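Side-chain contacts in transcobalamin-1 (Homo sapiens, PDB 4KKI), which binds vitamin B12 with femtomolar affinity and protects it from the acid of the stomach: residues I334-S339 with L359-K364; W402-G407 with Q413-Y418. One frame throughout, in Å; residues are numbered along the deposited sequence.

How the contacts relate
Contacts 1 and 2 both lie in the C-terminal beta domain and reach the same mixed sheet, their centres about 11 Å apart. Contact 1 seats helix 358-368 on the sheet; contact 2 sets the loop after strand 409-410 against strand 400-406. They meet directly: a probable hydrogen bond of 2.6 Å runs from Leu-359 N to Ala-415 O, and Met-362 SD lies 4.2 Å from Ala-415 CB. Contact 2 forms part of the cobalamin pocket, where Leu-404 N and Trp-402 O bond to cyanocobalamin. Contact 1 stands one layer back: the side chain of Met-362 is about 7 Å from the ligand and about 5 Å from the side chain of Leu-404.

Contact 1. Residues I334-S339 with L359-K364; sequences ISVNYS and LSVMEK. With NAG (2-acetamido-2-deoxy-beta-D-glucopyranose), chain H.
The phenol of Tyr-338 reaches the backbone of Met-362 through one water. Tyr-338 OH donates to the water at 2.8 Å, and the water donates in turn to Met-362 O at 2.9 Å, so the phenolic proton is used at this buried interface. Met-362 CG comes beside the same hydroxyl, 3.4 Å from Tyr-338 OH, and its terminal methyl follows because the chain bends at chi3 (59°). At the inner end of the ring, Val-361 CG1 approaches Tyr-338 CD1 obliquely at 3.5 Å. With CG opposite the backbone N (chi1 178°), the tyrosine sends its ring past Val-361 to Met-362. A phenylalanine in place of this tyrosine would probably keep the valine packing but leave the bridging water without its phenolic partner. Val-336 adds a looser contact, its CG2 being 4.1 Å from Val-361 CG2. The CB of Asn-337 points away from the helix, and its ND2 is bonded to C1 of the glycan. The strand and helix segments cross at -69°, their axes 9.8 Å apart. Neighbouring strands close the apolar layer: Val-350 of strand 345-353 touches Val-336, Tyr-338 and Val-361, and Leu-426 of strand 426-432 touches both valines.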
ATOM      1  N   ILE A 334      24.473  21.402  -2.763  1.00 69.23           N
ATOM      2  CA  ILE A 334      24.784  20.158  -3.435  1.00 60.14           C
ATOM      3  C   ILE A 334      24.356  20.214  -4.898  1.00 51.84           C
ATOM      4  O   ILE A 334      23.471  20.975  -5.261  1.00 50.85           O
ATOM      5  CB  ILE A 334      24.203  18.962  -2.638  1.00 71.55           C
ATOM      6  CG1 ILE A 334      25.270  17.896  -2.443  1.00 72.67           C
ATOM      7  CG2 ILE A 334      22.920  18.395  -3.240  1.00 64.97           C
ATOM      8  CD1 ILE A 334      25.780  17.834  -1.025  1.00 68.88           C
ATOM      9  N   SER A 335      25.001  19.415  -5.733  1.00 50.87           N
ATOM     10  CA  SER A 335      24.705  19.419  -7.164  1.00 60.45           C
ATOM     11  C   SER A 335      24.428  18.022  -7.710  1.00 61.95           C
ATOM     12  O   SER A 335      25.066  17.047  -7.309  1.00 51.88           O
ATOM     13  CB  SER A 335      25.839  20.077  -7.954  1.00 69.53           C
ATOM     14  OG  SER A 335      25.826  21.483  -7.785  1.00 76.29           O
ATOM     15  N   VAL A 336      23.473  17.936  -8.634  1.00 56.37           N
ATOM     16  CA  VAL A 336      23.070  16.658  -9.214  1.00 55.12           C
ATOM     17  C   VAL A 336      22.838  16.758 -10.721  1.00 51.33           C
ATOM     18  O   VAL A 336      22.687  17.850 -11.267  1.00 51.36           O
ATOM     19  CB  VAL A 336      21.769  16.135  -8.572  1.00 54.70           C
ATOM     20  CG1 VAL A 336      21.998  15.757  -7.116  1.00 48.73           C
ATOM     21  CG2 VAL A 336      20.667  17.177  -8.697  1.00 46.50           C
ATOM     22  N   ASN A 337      22.800  15.608 -11.381  1.00 59.70           N
ATOM     23  CA  ASN A 337      22.469  15.542 -12.799  1.00 63.87           C
ATOM     24  C   ASN A 337      20.990  15.208 -12.991  1.00 68.10           C
ATOM     25  O   ASN A 337      20.613  14.040 -13.084  1.00 77.08           O
ATOM     26  CB  ASN A 337      23.350  14.505 -13.505  1.00 75.33           C
ATOM     27  CG  ASN A 337      23.042  14.381 -14.988  1.00 90.60           C
ATOM     28  OD1 ASN A 337      22.631  15.346 -15.635  1.00 92.71           O
ATOM     29  ND2 ASN A 337      23.234  13.181 -15.531  1.00 99.00           N
ATOM     30  N   TYR A 338      20.157  16.243 -13.045  1.00 57.03           N
ATOM     31  CA  TYR A 338      18.716  16.067 -13.200  1.00 59.65           C
ATOM     32  C   TYR A 338      18.305  15.960 -14.662  1.00 63.99           C
ATOM     33  O   TYR A 338      18.577  16.855 -15.462  1.00 63.12           O
ATOM     34  CB  TYR A 338      17.964  17.221 -12.539  1.00 59.43           C
ATOM     35  CG  TYR A 338      16.460  17.151 -12.690  1.00 59.45           C
ATOM     36  CD1 TYR A 338      15.719  16.190 -12.013  1.00 58.38           C
ATOM     37  CD2 TYR A 338      15.779  18.055 -13.497  1.00 54.65           C
ATOM     38  CE1 TYR A 338      14.346  16.126 -12.140  1.00 58.28           C
ATOM     39  CE2 TYR A 338      14.405  17.998 -13.630  1.00 61.85           C
ATOM     40  CZ  TYR A 338      13.693  17.032 -12.948  1.00 60.89           C
ATOM     41  OH  TYR A 338      12.325  16.969 -13.073  1.00 47.06           O
ATOM     42  N   SER A 339      17.637  14.864 -15.004  1.00 57.79           N
ATOM     43  CA  SER A 339      17.204  14.644 -16.376  1.00 60.58           C
ATOM     44  C   SER A 339      15.736  14.242 -16.462  1.00 64.00           C
ATOM     45  O   SER A 339      15.206  13.580 -15.570  1.00 64.62           O
ATOM     46  CB  SER A 339      18.085  13.593 -17.057  1.00 52.22           C
ATOM     47  OG  SER A 339      17.971  12.336 -16.417  1.00 64.86           O
ATOM     48  N   LEU A 359      11.913  16.608  -4.962  1.00 50.01           N
ATOM     49  CA  LEU A 359      10.948  17.593  -5.446  1.00 52.46           C
ATOM     50  C   LEU A 359      11.566  18.985  -5.578  1.00 59.22           C
ATOM     51  O   LEU A 359      11.240  19.733  -6.500  1.00 55.53           O
ATOM     52  CB  LEU A 359       9.728  17.650  -4.525  1.00 45.72           C
ATOM     53  CG  LEU A 359       8.582  18.571  -4.950  1.00 46.94           C
ATOM     54  CD1 LEU A 359       8.025  18.143  -6.296  1.00 42.80           C
ATOM     55  CD2 LEU A 359       7.485  18.584  -3.893  1.00 49.94           C
ATOM     56  N   SER A 360      12.452  19.329  -4.648  1.00 52.54           N
ATOM     57  CA  SER A 360      13.120  20.624  -4.674  1.00 55.37           C
ATOM     58  C   SER A 360      13.962  20.767  -5.939  1.00 56.62           C
ATOM     59  O   SER A 360      14.036  21.846  -6.530  1.00 50.19           O
ATOM     60  CB  SER A 360      13.990  20.807  -3.427  1.00 54.11           C
ATOM     61  OG  SER A 360      13.207  20.739  -2.248  1.00 60.51           O
ATOM     62  N   VAL A 361      14.588  19.669  -6.351  1.00 55.53           N
ATOM     63  CA  VAL A 361      15.364  19.635  -7.583  1.00 55.41           C
ATOM     64  C   VAL A 361      14.472  19.944  -8.778  1.00 62.90           C
ATOM     65  O   VAL A 361      14.822  20.760  -9.634  1.00 63.87           O
ATOM     66  CB  VAL A 361      16.038  18.260  -7.781  1.00 55.07           C
ATOM     67  CG1 VAL A 361      16.614  18.136  -9.185  1.00 51.85           C
ATOM     68  CG2 VAL A 361      17.118  18.042  -6.731  1.00 59.55           C
ATOM     69  N   MET A 362      13.313  19.294  -8.821  1.00 65.33           N
ATOM     70  CA  MET A 362      12.354  19.489  -9.905  1.00 56.73           C
ATOM     71  C   MET A 362      11.891  20.940  -9.984  1.00 50.65           C
ATOM     72  O   MET A 362      11.765  21.500 -11.072  1.00 53.08           O
ATOM     73  CB  MET A 362      11.148  18.564  -9.724  1.00 49.54           C
ATOM     74  CG  MET A 362      11.489  17.081  -9.752  1.00 53.11           C
ATOM     75  SD  MET A 362      10.033  16.025  -9.608  1.00 49.62           S
ATOM     76  CE  MET A 362       9.092  16.555 -11.039  1.00 47.51           C
ATOM     77  N   GLU A 363      11.647  21.541  -8.824  1.00 56.84           N
ATOM     78  CA  GLU A 363      11.160  22.914  -8.755  1.00 65.49           C
ATOM     79  C   GLU A 363      12.207  23.930  -9.211  1.00 66.17           C
ATOM     80  O   GLU A 363      11.870  24.940  -9.831  1.00 61.62           O
ATOM     81  CB  GLU A 363      10.671  23.239  -7.343  1.00 66.11           C
ATOM     82  CG  GLU A 363       9.417  22.474  -6.945  1.00 73.65           C
ATOM     83  CD  GLU A 363       8.972  22.775  -5.528  1.00 79.53           C
ATOM     84  OE1 GLU A 363       9.785  23.316  -4.751  1.00 80.75           O
ATOM     85  OE2 GLU A 363       7.807  22.471  -5.193  1.00 84.91           O
ATOM     86  N   LYS A 364      13.472  23.663  -8.903  1.00 70.47           N
ATOM     87  CA  LYS A 364      14.557  24.523  -9.363  1.00 77.12           C
ATOM     88  C   LYS A 364      14.695  24.455 -10.878  1.00 73.12           C
ATOM     89  O   LYS A 364      14.897  25.474 -11.537  1.00 69.57           O
ATOM     90  CB  LYS A 364      15.882  24.148  -8.695  1.00 84.73           C
ATOM     91  CG  LYS A 364      16.214  24.981  -7.469  1.00 95.09           C
ATOM     92  CD  LYS A 364      16.270  26.465  -7.813  1.00106.39           C
ATOM     93  CE  LYS A 364      17.349  26.759  -8.846  1.00107.96           C
ATOM     94  NZ  LYS A 364      17.321  28.179  -9.296  1.00105.61           N
TER
HETATM   95  C1  NAG H 507      23.569  13.314 -16.926  1.00105.77           C
HETATM   96  C2  NAG H 507      24.831  12.529 -17.278  1.00111.68           C
HETATM   97  C3  NAG H 507      25.183  12.704 -18.748  1.00111.53           C
HETATM   98  C4  NAG H 507      23.981  12.363 -19.615  1.00116.09           C
HETATM   99  C5  NAG H 507      22.739  13.117 -19.153  1.00116.47           C
HETATM  100  C6  NAG H 507      21.526  12.639 -19.941  1.00121.70           C
HETATM  101  C7  NAG H 507      26.697  12.024 -15.817  1.00115.44           C
HETATM  102  C8  NAG H 507      28.113  12.419 -15.517  1.00114.99           C
HETATM  103  N2  NAG H 507      25.946  12.929 -16.439  1.00114.18           N
HETATM  104  O3  NAG H 507      26.260  11.858 -19.083  1.00108.06           O
HETATM  105  O4  NAG H 507      24.255  12.695 -20.958  1.00118.17           O
HETATM  106  O5  NAG H 507      22.501  12.930 -17.771  1.00110.29           O
HETATM  107  O6  NAG H 507      20.366  13.250 -19.427  1.00125.99           O
HETATM  108  O7  NAG H 507      26.278  10.912 -15.495  1.00115.22           O
HETATM  109  O   HOH W   1      11.214  19.532 -13.063  1.00 49.79           O

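Contact 2. Residues W402-G407 with Q413-Y418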
ATOM      1  N   TRP A 402       5.050   8.519 -14.686  1.00 41.97           N
ATOM      2  CA  TRP A 402       6.377   9.095 -14.511  1.00 44.26           C
ATOM      3  C   TRP A 402       7.124   8.356 -13.406  1.00 51.43           C
ATOM      4  O   TRP A 402       6.633   8.238 -12.282  1.00 39.34           O
ATOM      5  CB  TRP A 402       6.288  10.591 -14.197  1.00 39.18           C
ATOM      6  CG  TRP A 402       5.772  11.415 -15.341  1.00 48.84           C
ATOM      7  CD1 TRP A 402       4.505  11.900 -15.500  1.00 46.93           C
ATOM      8  CD2 TRP A 402       6.511  11.848 -16.490  1.00 51.38           C
ATOM      9  NE1 TRP A 402       4.410  12.607 -16.673  1.00 53.86           N
ATOM     10  CE2 TRP A 402       5.631  12.591 -17.301  1.00 52.68           C
ATOM     11  CE3 TRP A 402       7.835  11.679 -16.913  1.00 47.26           C
ATOM     12  CZ2 TRP A 402       6.025  13.166 -18.508  1.00 57.17           C
ATOM     13  CZ3 TRP A 402       8.227  12.250 -18.113  1.00 46.41           C
ATOM     14  CH2 TRP A 402       7.326  12.983 -18.896  1.00 49.14           C
ATOM     15  N   GLU A 403       8.309   7.856 -13.737  1.00 50.06           N
ATOM     16  CA  GLU A 403       9.107   7.072 -12.801  1.00 42.68           C
ATOM     17  C   GLU A 403      10.299   7.876 -12.294  1.00 49.49           C
ATOM     18  O   GLU A 403      10.970   8.563 -13.064  1.00 47.89           O
ATOM     19  CB  GLU A 403       9.585   5.785 -13.475  1.00 48.99           C
ATOM     20  CG  GLU A 403      10.345   4.837 -12.568  1.00 49.40           C
ATOM     21  CD  GLU A 403      10.918   3.652 -13.323  1.00 55.83           C
ATOM     22  OE1 GLU A 403      11.261   2.640 -12.676  1.00 53.87           O
ATOM     23  OE2 GLU A 403      11.029   3.735 -14.565  1.00 59.67           O
ATOM     24  N   LEU A 404      10.557   7.789 -10.994  1.00 44.62           N
ATOM     25  CA  LEU A 404      11.674   8.504 -10.389  1.00 45.03           C
ATOM     26  C   LEU A 404      12.870   7.574 -10.222  1.00 46.86           C
ATOM     27  O   LEU A 404      12.742   6.481  -9.668  1.00 46.81           O
ATOM     28  CB  LEU A 404      11.264   9.083  -9.035  1.00 41.68           C
ATOM     29  CG  LEU A 404       9.947   9.861  -9.000  1.00 48.79           C
ATOM     30  CD1 LEU A 404       9.714  10.427  -7.611  1.00 41.60           C
ATOM     31  CD2 LEU A 404       9.922  10.970 -10.051  1.00 47.65           C
ATOM     32  N   LEU A 405      14.032   8.004 -10.709  1.00 46.57           N
ATOM     33  CA  LEU A 405      15.227   7.166 -10.654  1.00 46.28           C
ATOM     34  C   LEU A 405      16.468   7.920 -10.194  1.00 51.68           C
ATOM     35  O   LEU A 405      16.575   9.135 -10.360  1.00 60.91           O
ATOM     36  CB  LEU A 405      15.506   6.515 -12.015  1.00 43.21           C
ATOM     37  CG  LEU A 405      14.420   5.627 -12.626  1.00 51.58           C
ATOM     38  CD1 LEU A 405      13.546   6.443 -13.562  1.00 54.12           C
ATOM     39  CD2 LEU A 405      15.025   4.434 -13.350  1.00 55.21           C
ATOM     40  N   SER A 406      17.405   7.181  -9.614  1.00 61.21           N
ATOM     41  CA  SER A 406      18.710   7.725  -9.272  1.00 69.56           C
ATOM     42  C   SER A 406      19.782   6.734  -9.695  1.00 66.18           C
ATOM     43  O   SER A 406      19.867   5.632  -9.154  1.00 64.30           O
ATOM     44  CB  SER A 406      18.810   8.000  -7.772  1.00 69.84           C
ATOM     45  OG  SER A 406      20.105   8.465  -7.428  1.00 76.02           O
ATOM     46  N   GLY A 407      20.595   7.126 -10.670  1.00 66.00           N
ATOM     47  CA  GLY A 407      21.627   6.249 -11.186  1.00 63.82           C
ATOM     48  C   GLY A 407      21.028   5.061 -11.913  1.00 64.59           C
ATOM     49  O   GLY A 407      21.583   3.961 -11.898  1.00 65.01           O
ATOM     50  N   GLN A 413      11.135   6.010  -2.618  1.00 47.17           N
ATOM     51  CA  GLN A 413      10.424   7.118  -1.996  1.00 47.44           C
ATOM     52  C   GLN A 413       9.891   8.073  -3.053  1.00 46.69           C
ATOM     53  O   GLN A 413      10.321   8.040  -4.207  1.00 36.80           O
ATOM     54  CB  GLN A 413      11.346   7.885  -1.047  1.00 54.00           C
ATOM     55  CG  GLN A 413      11.913   7.062   0.093  1.00 48.64           C
ATOM     56  CD  GLN A 413      12.878   7.859   0.948  1.00 49.53           C
ATOM     57  OE1 GLN A 413      12.477   8.506   1.916  1.00 60.15           O
ATOM     58  NE2 GLN A 413      14.155   7.821   0.591  1.00 48.27           N
ATOM     59  N   GLY A 414       8.959   8.929  -2.650  1.00 44.37           N
ATOM     60  CA  GLY A 414       8.439   9.954  -3.535  1.00 44.48           C
ATOM     61  C   GLY A 414       9.350  11.159  -3.639  1.00 48.65           C
ATOM     62  O   GLY A 414      10.290  11.310  -2.855  1.00 45.98           O
ATOM     63  N   ALA A 415       9.059  12.020  -4.610  1.00 38.92           N
ATOM     64  CA  ALA A 415       9.842  13.230  -4.850  1.00 37.33           C
ATOM     65  C   ALA A 415       9.899  14.137  -3.621  1.00 44.58           C
ATOM     66  O   ALA A 415      10.901  14.814  -3.385  1.00 54.76           O
ATOM     67  CB  ALA A 415       9.281  13.990  -6.045  1.00 37.83           C
ATOM     68  N   GLY A 416       8.825  14.137  -2.839  1.00 48.67           N
ATOM     69  CA  GLY A 416       8.739  14.975  -1.656  1.00 45.34           C
ATOM     70  C   GLY A 416       9.522  14.470  -0.458  1.00 43.84           C
ATOM     71  O   GLY A 416       9.675  15.188   0.530  1.00 50.91           O
ATOM     72  N   SER A 417      10.028  13.243  -0.536  1.00 41.63           N
ATOM     73  CA  SER A 417      10.695  12.636   0.616  1.00 47.96           C
ATOM     74  C   SER A 417      12.133  12.187   0.353  1.00 47.18           C
ATOM     75  O   SER A 417      12.940  12.114   1.278  1.00 53.62           O
ATOM     76  CB  SER A 417       9.869  11.465   1.152  1.00 45.92           C
ATOM     77  OG  SER A 417       8.591  11.901   1.582  1.00 62.63           O
ATOM     78  N   TYR A 418      12.454  11.883  -0.901  1.00 42.88           N
ATOM     79  CA  TYR A 418      13.778  11.369  -1.227  1.00 42.64           C
ATOM     80  C   TYR A 418      14.865  12.434  -1.095  1.00 42.59           C
ATOM     81  O   TYR A 418      14.931  13.369  -1.893  1.00 47.58           O
ATOM     82  CB  TYR A 418      13.804  10.764  -2.632  1.00 40.81           C
ATOM     83  CG  TYR A 418      15.127  10.118  -2.978  1.00 48.13           C
ATOM     84  CD1 TYR A 418      15.413   8.820  -2.571  1.00 45.62           C
ATOM     85  CD2 TYR A 418      16.093  10.805  -3.704  1.00 46.24           C
ATOM     86  CE1 TYR A 418      16.623   8.224  -2.880  1.00 44.72           C
ATOM     87  CE2 TYR A 418      17.305  10.217  -4.017  1.00 47.83           C
ATOM     88  CZ  TYR A 418      17.562   8.926  -3.603  1.00 49.50           C
ATOM     89  OH  TYR A 418      18.765   8.334  -3.912  1.00 53.93           O
TER
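Leu-404 and Ala-415 make the apolar half of this contact; Ser-406 and Tyr-418 make the other, in van der Waals contact with their polar ends sharing Glu-424. Leu-404 directs its CB at the loop, and with chi2 at -177° its CD1 continues the line of the side chain outward. That one methyl does the touching: Leu-404 CD1 is 3.5 Å from Ala-415 N and 3.9 Å from Ala-415 CB, and it also meets Gly-414 C at 4.1 Å. The leucine therefore packs against peptide backbone as well as the alanine methyl.

The loop presents this backbone in a compact turn. Gly-414 O accepts from both Ser-417 N and Tyr-418 N, each at 3.0 Å, and the backbone angles of Ala-415 and Gly-416 fit a type I turn.

Two residues along the strand, Ser-406 also directs its CB at the loop, and Tyr-418 comes to meet it from just past the turn. Tyr-418 swings its CG away from its own N (chi1 -175°), which carries the ring toward the strand. Ser-406 CB approaches that ring obliquely and is 3.9 Å from Tyr-418 OH. The two hydroxyls, Ser-406 OG and Tyr-418 OH, stand 3.8 Å apart, too far to bond each other; both instead hydrogen-bond to OE1 of Glu-424. Phe-358 of helix 358-368 touches Leu-404, Ala-415 and Tyr-418, so the helix backs both strand and loop.

The strand binds cyanocobalamin through its backbone, and the nearest atoms of Gly-414 and the ligand are about 3 Å apart. The chemistry thus divides: the direct contact between strand and loop is apolar at Leu-404, one methyl against the alanine and the adjoining backbone, while OE1 of Glu-424 joins the two hydroxyls indirectly; two such bonds would probably favour the charged form of that side chain.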